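Local coordinates for protein glycoside Hydrolase Family 43_12 (Metagenome, PDB 7JVH) that probably hydrolyses glycosidic bonds in plant cell-wall polysaccharides such as xylan or arabinan, at residues Lys488-Gln493 / Thr550-Gly555. Numbering follows the deposited sequence.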
loop_
_atom_site.group_PDB
_atom_site.type_symbol
_atom_site.label_atom_id
_atom_site.label_comp_id
_atom_site.label_asym_id
_atom_site.label_seq_id
_atom_site.Cartn_x
_atom_site.Cartn_y
_atom_site.Cartn_z
ATOM N N LYS A 488 -8.432 20.046 -12.359
ATOM C CA LYS A 488 -7.574 18.904 -12.645
ATOM C C LYS A 488 -6.122 19.370 -12.814
ATOM O O LYS A 488 -5.853 20.511 -13.217
ATOM C CB LYS A 488 -8.038 18.194 -13.908
ATOM C CG LYS A 488 -7.909 19.017 -15.173
ATOM C CD LYS A 488 -8.315 18.224 -16.387
ATOM C CE LYS A 488 -8.068 18.988 -17.662
ATOM N NZ LYS A 488 -8.416 18.084 -18.784
ATOM N N THR A 489 -5.195 18.464 -12.489
ATOM C CA THR A 489 -3.789 18.578 -12.841
ATOM C C THR A 489 -3.392 17.229 -13.401
ATOM O O THR A 489 -3.569 16.219 -12.740
ATOM C CB THR A 489 -2.911 18.929 -11.628
ATOM O OG1 THR A 489 -3.375 20.157 -11.040
ATOM C CG2 THR A 489 -1.438 19.113 -12.049
ATOM N N VAL A 490 -2.855 17.232 -14.625
ATOM C CA VAL A 490 -2.520 16.031 -15.377
ATOM C C VAL A 490 -1.041 16.046 -15.790
ATOM O O VAL A 490 -0.614 16.956 -16.496
ATOM C CB VAL A 490 -3.388 15.947 -16.650
ATOM C CG1 VAL A 490 -3.182 14.599 -17.341
ATOM C CG2 VAL A 490 -4.866 16.179 -16.319
ATOM N N ARG A 491 -0.273 15.035 -15.352
ATOM C CA ARG A 491 1.133 14.854 -15.768
ATOM C C ARG A 491 1.478 13.390 -16.034
ATOM O O ARG A 491 1.701 12.623 -15.096
ATOM C CB ARG A 491 2.115 15.407 -14.724
ATOM C CG ARG A 491 3.596 15.307 -15.163
ATOM C CD ARG A 491 4.569 15.729 -14.074
ATOM N NE ARG A 491 4.453 14.859 -12.926
ATOM C CZ ARG A 491 4.848 15.139 -11.684
ATOM N NH1 ARG A 491 5.437 16.299 -11.390
ATOM N NH2 ARG A 491 4.623 14.220 -10.730
ATOM N N PRO A 492 1.562 12.953 -17.311
ATOM C CA PRO A 492 2.036 11.601 -17.618
ATOM C C PRO A 492 3.504 11.379 -17.220
ATOM O O PRO A 492 4.277 12.331 -17.147
ATOM C CB PRO A 492 1.865 11.500 -19.140
ATOM C CG PRO A 492 1.742 12.890 -19.637
ATOM C CD PRO A 492 1.197 13.724 -18.511
ATOM N N GLN A 493 3.846 10.116 -16.948
ATOM C CA GLN A 493 5.174 9.664 -16.539
ATOM C C GLN A 493 6.367 10.514 -16.971
ATOM O O GLN A 493 7.121 11.020 -16.133
ATOM C CB GLN A 493 5.404 8.262 -17.102
ATOM C CG GLN A 493 4.985 7.167 -16.156
ATOM C CD GLN A 493 5.318 5.806 -16.690
ATOM O OE1 GLN A 493 6.276 5.168 -16.234
ATOM N NE2 GLN A 493 4.548 5.354 -17.675
ATOM N N THR A 550 -1.526 4.198 -12.188
ATOM C CA THR A 550 -0.125 3.848 -12.271
ATOM C C THR A 550 0.360 3.846 -13.719
ATOM O O THR A 550 1.438 4.345 -14.014
ATOM C CB THR A 550 0.102 2.494 -11.604
ATOM O OG1 THR A 550 0.018 2.683 -10.177
ATOM C CG2 THR A 550 1.446 1.896 -11.988
ATOM N N ASN A 551 -0.457 3.283 -14.613
ATOM C CA ASN A 551 -0.127 3.164 -16.038
ATOM C C ASN A 551 0.210 4.496 -16.666
ATOM O O ASN A 551 1.119 4.566 -17.476
ATOM C CB ASN A 551 -1.279 2.527 -16.818
ATOM C CG ASN A 551 -1.716 1.187 -16.230
ATOM O OD1 ASN A 551 -2.339 1.131 -15.162
ATOM N ND2 ASN A 551 -1.370 0.106 -16.913
ATOM N N PHE A 552 -0.537 5.546 -16.286
ATOM C CA PHE A 552 -0.413 6.867 -16.880
ATOM C C PHE A 552 0.656 7.742 -16.191
ATOM O O PHE A 552 1.452 8.379 -16.863
ATOM C CB PHE A 552 -1.779 7.554 -16.895
ATOM C CG PHE A 552 -1.766 8.936 -17.479
ATOM C CD1 PHE A 552 -1.894 9.137 -18.850
ATOM C CD2 PHE A 552 -1.640 10.037 -16.662
ATOM C CE1 PHE A 552 -1.870 10.410 -19.380
ATOM C CE2 PHE A 552 -1.642 11.326 -17.193
ATOM C CZ PHE A 552 -1.759 11.509 -18.551
ATOM N N ALA A 553 0.666 7.740 -14.853
ATOM C CA ALA A 553 1.505 8.598 -14.041
ATOM C C ALA A 553 2.796 7.944 -13.552
ATOM O O ALA A 553 3.638 8.598 -12.940
ATOM C CB ALA A 553 0.712 9.038 -12.833
ATOM N N GLY A 554 2.926 6.639 -13.778
ATOM C CA GLY A 554 4.041 5.874 -13.247
ATOM C C GLY A 554 3.925 5.769 -11.754
ATOM O O GLY A 554 2.955 6.222 -11.176
ATOM N N GLY A 555 4.918 5.145 -11.126
ATOM C CA GLY A 555 4.971 5.027 -9.683
ATOM C C GLY A 555 4.694 3.638 -9.193
ATOM O O GLY A 555 4.609 2.686 -9.968
HETATM O O HOH W 1 7.119 4.967 -12.853
#
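Gln-493 N donates a nearly straight hydrogen bond (164°) to Phe-552 O, 3.0 Å away, fastening the loop that follows strand 482-489 to the short helix 550-553. The same oxygen receives a longer CA-H...O contact from Pro-492, with CA and O 3.4 Å apart. The benzyl group of Phe-552, its CG anti to the backbone N (chi1 179°), reaches back along the loop, and Pro-492 CB sits over one face of the ring as a CH-pi contact, 4.0 Å from the centroid and shifted toward the rim. The side chains of Val-490 and Phe-552 cross at about a right angle, Val-490 CG1 reaching Phe-552 CZ at 3.6 Å. An alanine in place of Phe-552 would probably open a gap beside Val-490 CG1 and the Pro-492 ring. On the far side of the backbone bond, the extended Gln-493 chain lies across the helix end, its CG 3.2 Å from Gly-554 N. A side chain on Gly-554 would run into Gln-493 CG, and the residue's positive phi also suits glycine. A water accepts from Gly-555 N and bonds weakly to Gln-493 OE1. Asn-551 OD1 is hydrogen-bonded to Val-330 N, a link to the glycoside hydrolase domain, while Ala-553 packs on Cys-469. The contact thus ties the connection after strand 482-489 to that between strands 536-544 and 560-566, at the surface of the C-terminal concanavalin A-like domain, a beta-sandwich fold.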